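Local coordinates for protein Cog5 (Kluyveromyces lactis, PDB 4U6U) that pairs with Cog7 within the conserved oligomeric Golgi complex, a multisubunit tethering complex thought to capture vesicles ahead of membrane fusion, at residues Q251-F265 with E277-D289. The protein carries 7 engineered substitutions. Numbering follows the deposited sequence.
Sequences QSNSNLIYEAISKCF and ELQYILKAVSILD
F265 lays one face of its ring against I281: CG2 of I281 sits 4.1 Å from the centroid of the F265 ring and 17° off the ring normal, a CH-pi contact. L278 holds the same phenyl at its root, its CD1 lying 3.5 Å from CB of F265. CD1 of L278 also lies 3.7 Å from CG2 of I261, the two side chains crossing at about a right angle. The other branch of I261 ends in CD1, 3.8 Å from CD2 of L282. I257 then continues the apolar row, CG2 to CG1 of V285, where the row ends just beyond helix 277-284. L288 buries the largest area here, its CG lying 3.7 Å from CE2 of Y258 and 3.5 Å from OG of S254. With CG anti to its carbonyl carbon (chi1 -85°), Y258 reaches over to set CD2 of L282 at its ring edge, while its OH stands 3.1 Å from O of V285.

These contacts join the arms of an antiparallel helical hairpin in the C-terminal, all-helical part of Cog5: helices 254-265 and 277-284 run at 169° with axes 10.8 Å apart, joined by a connection without regular secondary structure. Beyond the second helix, the chain's modelled end folds back as a type I turn, S286 to D289, which carries L288. Behind the hairpin, helix 175-192 packs on I257 and I261, and R186 of that helix forms a salt bridge with E277.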
loop_
_atom_site.group_PDB
_atom_site.type_symbol
_atom_site.label_atom_id
_atom_site.label_comp_id
_atom_site.label_asym_id
_atom_site.label_seq_id
_atom_site.Cartn_x
_atom_site.Cartn_y
_atom_site.Cartn_z
ATOM N N GLN B 251 18.486 6.820 44.890
ATOM C CA GLN B 251 18.758 8.110 45.502
ATOM C C GLN B 251 20.259 8.327 45.773
ATOM O O GLN B 251 20.796 9.383 45.457
ATOM C CB GLN B 251 17.961 8.258 46.802
ATOM C CG GLN B 251 18.086 9.640 47.432
ATOM C CD GLN B 251 17.704 10.760 46.458
ATOM O OE1 GLN B 251 16.684 10.671 45.769
ATOM N NE2 GLN B 251 18.530 11.813 46.390
ATOM N N SER B 252 20.931 7.330 46.345
ATOM C CA SER B 252 22.354 7.461 46.692
ATOM C C SER B 252 23.266 7.676 45.457
ATOM O O SER B 252 24.352 8.267 45.575
ATOM C CB SER B 252 22.828 6.256 47.536
ATOM O OG SER B 252 22.865 5.024 46.833
ATOM N N ASN B 253 22.827 7.207 44.285
ATOM C CA ASN B 253 23.582 7.392 43.040
ATOM C C ASN B 253 23.027 8.533 42.201
ATOM O O ASN B 253 23.337 8.638 41.015
ATOM C CB ASN B 253 23.578 6.112 42.183
ATOM C CG ASN B 253 24.598 5.068 42.638
ATOM O OD1 ASN B 253 25.665 4.929 42.038
ATOM N ND2 ASN B 253 24.268 4.322 43.684
ATOM N N SER B 254 22.266 9.422 42.836
ATOM C CA SER B 254 21.500 10.451 42.126
ATOM C C SER B 254 22.314 11.363 41.204
ATOM O O SER B 254 21.865 11.679 40.105
ATOM C CB SER B 254 20.739 11.325 43.131
ATOM O OG SER B 254 19.993 12.342 42.479
ATOM N N ASN B 255 23.479 11.821 41.640
ATOM C CA ASN B 255 24.264 12.694 40.779
ATOM C C ASN B 255 24.807 11.928 39.573
ATOM O O ASN B 255 24.770 12.442 38.458
ATOM C CB ASN B 255 25.404 13.361 41.545
ATOM C CG ASN B 255 26.380 12.368 42.108
ATOM O OD1 ASN B 255 25.993 11.403 42.777
ATOM N ND2 ASN B 255 27.667 12.601 41.854
ATOM N N LEU B 256 25.288 10.701 39.795
ATOM C CA LEU B 256 25.826 9.865 38.713
ATOM C C LEU B 256 24.864 9.768 37.529
ATOM O O LEU B 256 25.275 9.869 36.364
ATOM C CB LEU B 256 26.145 8.454 39.217
ATOM C CG LEU B 256 26.458 7.388 38.146
ATOM C CD1 LEU B 256 27.568 7.809 37.154
ATOM C CD2 LEU B 256 26.755 6.028 38.780
ATOM N N ILE B 257 23.586 9.579 37.848
ATOM C CA ILE B 257 22.524 9.539 36.855
ATOM C C ILE B 257 22.485 10.855 36.079
ATOM O O ILE B 257 22.653 10.872 34.855
ATOM C CB ILE B 257 21.140 9.307 37.516
ATOM C CG1 ILE B 257 21.091 7.969 38.250
ATOM C CG2 ILE B 257 20.011 9.438 36.497
ATOM C CD1 ILE B 257 19.892 7.847 39.167
ATOM N N TYR B 258 22.306 11.957 36.808
ATOM C CA TYR B 258 22.191 13.275 36.204
ATOM C C TYR B 258 23.472 13.618 35.455
ATOM O O TYR B 258 23.455 14.341 34.451
ATOM C CB TYR B 258 21.896 14.330 37.271
ATOM C CG TYR B 258 20.430 14.503 37.624
ATOM C CD1 TYR B 258 19.506 14.925 36.668
ATOM C CD2 TYR B 258 19.972 14.271 38.925
ATOM C CE1 TYR B 258 18.160 15.097 36.992
ATOM C CE2 TYR B 258 18.630 14.439 39.263
ATOM C CZ TYR B 258 17.728 14.854 38.292
ATOM O OH TYR B 258 16.397 15.024 38.617
ATOM N N GLU B 259 24.582 13.096 35.968
ATOM C CA GLU B 259 25.880 13.236 35.328
ATOM C C GLU B 259 25.964 12.430 34.027
ATOM O O GLU B 259 26.319 12.972 32.977
ATOM C CB GLU B 259 26.979 12.823 36.302
ATOM C CG GLU B 259 28.376 12.977 35.772
ATOM C CD GLU B 259 29.415 12.628 36.811
ATOM O OE1 GLU B 259 29.141 12.840 38.016
ATOM O OE2 GLU B 259 30.502 12.148 36.425
ATOM N N ALA B 260 25.644 11.140 34.099
ATOM C CA ALA B 260 25.666 10.281 32.914
ATOM C C ALA B 260 24.724 10.809 31.822
ATOM O O ALA B 260 24.966 10.590 30.629
ATOM C CB ALA B 260 25.304 8.856 33.281
ATOM N N ILE B 261 23.650 11.487 32.241
ATOM C CA ILE B 261 22.677 12.073 31.315
ATOM C C ILE B 261 23.250 13.208 30.490
ATOM O O ILE B 261 23.094 13.227 29.267
ATOM C CB ILE B 261 21.431 12.626 32.040
ATOM C CG1 ILE B 261 20.473 11.491 32.396
ATOM C CG2 ILE B 261 20.677 13.604 31.147
ATOM C CD1 ILE B 261 19.107 11.973 32.866
ATOM N N SER B 262 23.908 14.155 31.150
ATOM C CA SER B 262 24.432 15.315 30.441
ATOM C C SER B 262 25.587 14.894 29.544
ATOM O O SER B 262 25.758 15.431 28.450
ATOM C CB SER B 262 24.883 16.399 31.419
ATOM O OG SER B 262 25.813 15.884 32.355
ATOM N N LYS B 263 26.349 13.904 30.010
ATOM C CA LYS B 263 27.475 13.333 29.266
ATOM C C LYS B 263 27.060 12.519 28.032
ATOM O O LYS B 263 27.877 11.803 27.451
ATOM C CB LYS B 263 28.319 12.467 30.208
ATOM C CG LYS B 263 29.020 13.285 31.299
ATOM C CD LYS B 263 30.209 12.566 31.934
ATOM C CE LYS B 263 30.767 13.361 33.115
ATOM N NZ LYS B 263 31.651 12.554 34.005
ATOM N N CYS B 264 25.797 12.658 27.634
ATOM C CA CYS B 264 25.186 11.861 26.573
ATOM C C CYS B 264 24.133 12.700 25.861
ATOM O O CYS B 264 23.603 12.301 24.827
ATOM C CB CYS B 264 24.554 10.579 27.131
ATOM S SG CYS B 264 23.719 9.480 25.913
ATOM N N PHE B 265 23.847 13.879 26.407
ATOM C CA PHE B 265 22.832 14.745 25.818
ATOM C C PHE B 265 23.287 16.193 25.628
ATOM O O PHE B 265 22.936 16.816 24.623
ATOM C CB PHE B 265 21.570 14.705 26.674
ATOM C CG PHE B 265 20.679 13.530 26.379
ATOM C CD1 PHE B 265 20.874 12.315 27.016
ATOM C CD2 PHE B 265 19.638 13.641 25.472
ATOM C CE1 PHE B 265 20.051 11.231 26.743
ATOM C CE2 PHE B 265 18.810 12.565 25.201
ATOM C CZ PHE B 265 19.017 11.360 25.834
ATOM N N GLU B 277 14.656 16.746 23.377
ATOM C CA GLU B 277 14.762 15.302 23.278
ATOM C C GLU B 277 15.488 14.852 24.544
ATOM O O GLU B 277 15.280 13.747 25.045
ATOM C CB GLU B 277 15.481 14.890 21.997
ATOM C CG GLU B 277 14.820 15.474 20.749
ATOM C CD GLU B 277 15.520 15.082 19.457
ATOM O OE1 GLU B 277 16.043 13.946 19.401
ATOM O OE2 GLU B 277 15.540 15.903 18.502
ATOM N N LEU B 278 16.352 15.729 25.049
ATOM C CA LEU B 278 16.955 15.565 26.368
ATOM C C LEU B 278 15.909 15.701 27.467
ATOM O O LEU B 278 15.972 15.022 28.482
ATOM C CB LEU B 278 18.064 16.598 26.600
ATOM C CG LEU B 278 18.298 17.016 28.056
ATOM C CD1 LEU B 278 19.114 15.981 28.820
ATOM C CD2 LEU B 278 18.939 18.381 28.146
ATOM N N GLN B 279 14.949 16.597 27.270
ATOM C CA GLN B 279 14.025 16.944 28.345
ATOM C C GLN B 279 13.124 15.781 28.771
ATOM O O GLN B 279 12.711 15.714 29.929
ATOM C CB GLN B 279 13.205 18.172 27.959
ATOM C CG GLN B 279 13.797 19.437 28.563
ATOM C CD GLN B 279 13.770 20.614 27.620
ATOM O OE1 GLN B 279 13.013 20.631 26.652
ATOM N NE2 GLN B 279 14.604 21.613 27.897
ATOM N N TYR B 280 12.811 14.883 27.841
ATOM C CA TYR B 280 12.041 13.687 28.172
ATOM C C TYR B 280 12.771 12.823 29.207
ATOM O O TYR B 280 12.180 12.442 30.221
ATOM C CB TYR B 280 11.752 12.852 26.929
ATOM C CG TYR B 280 10.654 13.379 26.035
ATOM C CD1 TYR B 280 9.318 13.240 26.391
ATOM C CD2 TYR B 280 10.947 13.963 24.813
ATOM C CE1 TYR B 280 8.304 13.701 25.565
ATOM C CE2 TYR B 280 9.940 14.423 23.983
ATOM C CZ TYR B 280 8.623 14.289 24.364
ATOM O OH TYR B 280 7.625 14.747 23.538
ATOM N N ILE B 281 14.045 12.515 28.948
ATOM C CA ILE B 281 14.832 11.629 29.820
ATOM C C ILE B 281 15.030 12.254 31.215
ATOM O O ILE B 281 15.234 11.550 32.207
ATOM C CB ILE B 281 16.216 11.262 29.192
ATOM C CG1 ILE B 281 16.880 10.116 29.948
ATOM C CG2 ILE B 281 17.148 12.432 29.139
ATOM C CD1 ILE B 281 16.088 8.827 29.902
ATOM N N LEU B 282 14.992 13.577 31.286
ATOM C CA LEU B 282 15.079 14.257 32.570
ATOM C C LEU B 282 13.810 14.067 33.419
ATOM O O LEU B 282 13.892 13.814 34.626
ATOM C CB LEU B 282 15.355 15.749 32.360
ATOM C CG LEU B 282 16.799 16.140 32.018
ATOM C CD1 LEU B 282 16.922 17.640 31.976
ATOM C CD2 LEU B 282 17.791 15.562 33.021
ATOM N N LYS B 283 12.644 14.170 32.786
ATOM C CA LYS B 283 11.369 14.058 33.495
ATOM C C LYS B 283 11.144 12.662 34.058
ATOM O O LYS B 283 10.554 12.510 35.130
ATOM C CB LYS B 283 10.226 14.426 32.564
ATOM C CG LYS B 283 10.277 15.877 32.145
ATOM C CD LYS B 283 9.318 16.158 31.000
ATOM C CE LYS B 283 9.598 17.495 30.344
ATOM N NZ LYS B 283 8.904 17.546 29.026
ATOM N N ALA B 284 11.633 11.651 33.343
ATOM C CA ALA B 284 11.486 10.267 33.771
ATOM C C ALA B 284 12.170 10.078 35.107
ATOM O O ALA B 284 11.704 9.347 35.976
ATOM C CB ALA B 284 12.078 9.333 32.741
ATOM N N VAL B 285 13.280 10.777 35.257
ATOM C CA VAL B 285 14.154 10.634 36.399
ATOM C C VAL B 285 14.031 11.903 37.230
ATOM O O VAL B 285 14.917 12.749 37.185
ATOM C CB VAL B 285 15.606 10.394 35.926
ATOM C CG1 VAL B 285 16.522 10.077 37.064
ATOM C CG2 VAL B 285 15.629 9.250 34.934
ATOM N N SER B 286 12.910 12.084 37.930
ATOM C CA SER B 286 12.640 13.392 38.543
ATOM C C SER B 286 12.166 13.311 39.997
ATOM O O SER B 286 11.926 14.341 40.626
ATOM C CB SER B 286 11.621 14.187 37.713
ATOM O OG SER B 286 10.305 13.697 37.888
ATOM N N ILE B 287 12.035 12.100 40.529
ATOM C CA ILE B 287 11.680 11.904 41.941
ATOM C C ILE B 287 12.881 12.141 42.848
ATOM O O ILE B 287 12.751 12.111 44.076
ATOM C CB ILE B 287 11.128 10.496 42.262
ATOM C CG1 ILE B 287 12.057 9.417 41.712
ATOM C CG2 ILE B 287 9.696 10.336 41.763
ATOM C CD1 ILE B 287 11.854 9.131 40.257
ATOM N N LEU B 288 14.035 12.411 42.241
ATOM C CA LEU B 288 15.298 12.622 42.959
ATOM C C LEU B 288 15.123 13.806 43.913
ATOM O O LEU B 288 15.929 14.032 44.821
ATOM C CB LEU B 288 16.464 12.838 41.988
ATOM C CG LEU B 288 16.826 11.690 41.015
ATOM C CD1 LEU B 288 16.985 10.309 41.665
ATOM C CD2 LEU B 288 15.806 11.606 39.941
ATOM N N ASP B 289 14.066 14.570 43.657
ATOM C CA ASP B 289 13.606 15.628 44.536
ATOM C C ASP B 289 12.615 15.072 45.579
ATOM O O ASP B 289 12.971 14.277 46.465
ATOM C CB ASP B 289 12.943 16.731 43.714
ATOM C CG ASP B 289 12.995 18.076 44.398
ATOM O OD1 ASP B 289 13.934 18.307 45.191
ATOM O OD2 ASP B 289 12.098 18.906 44.136
#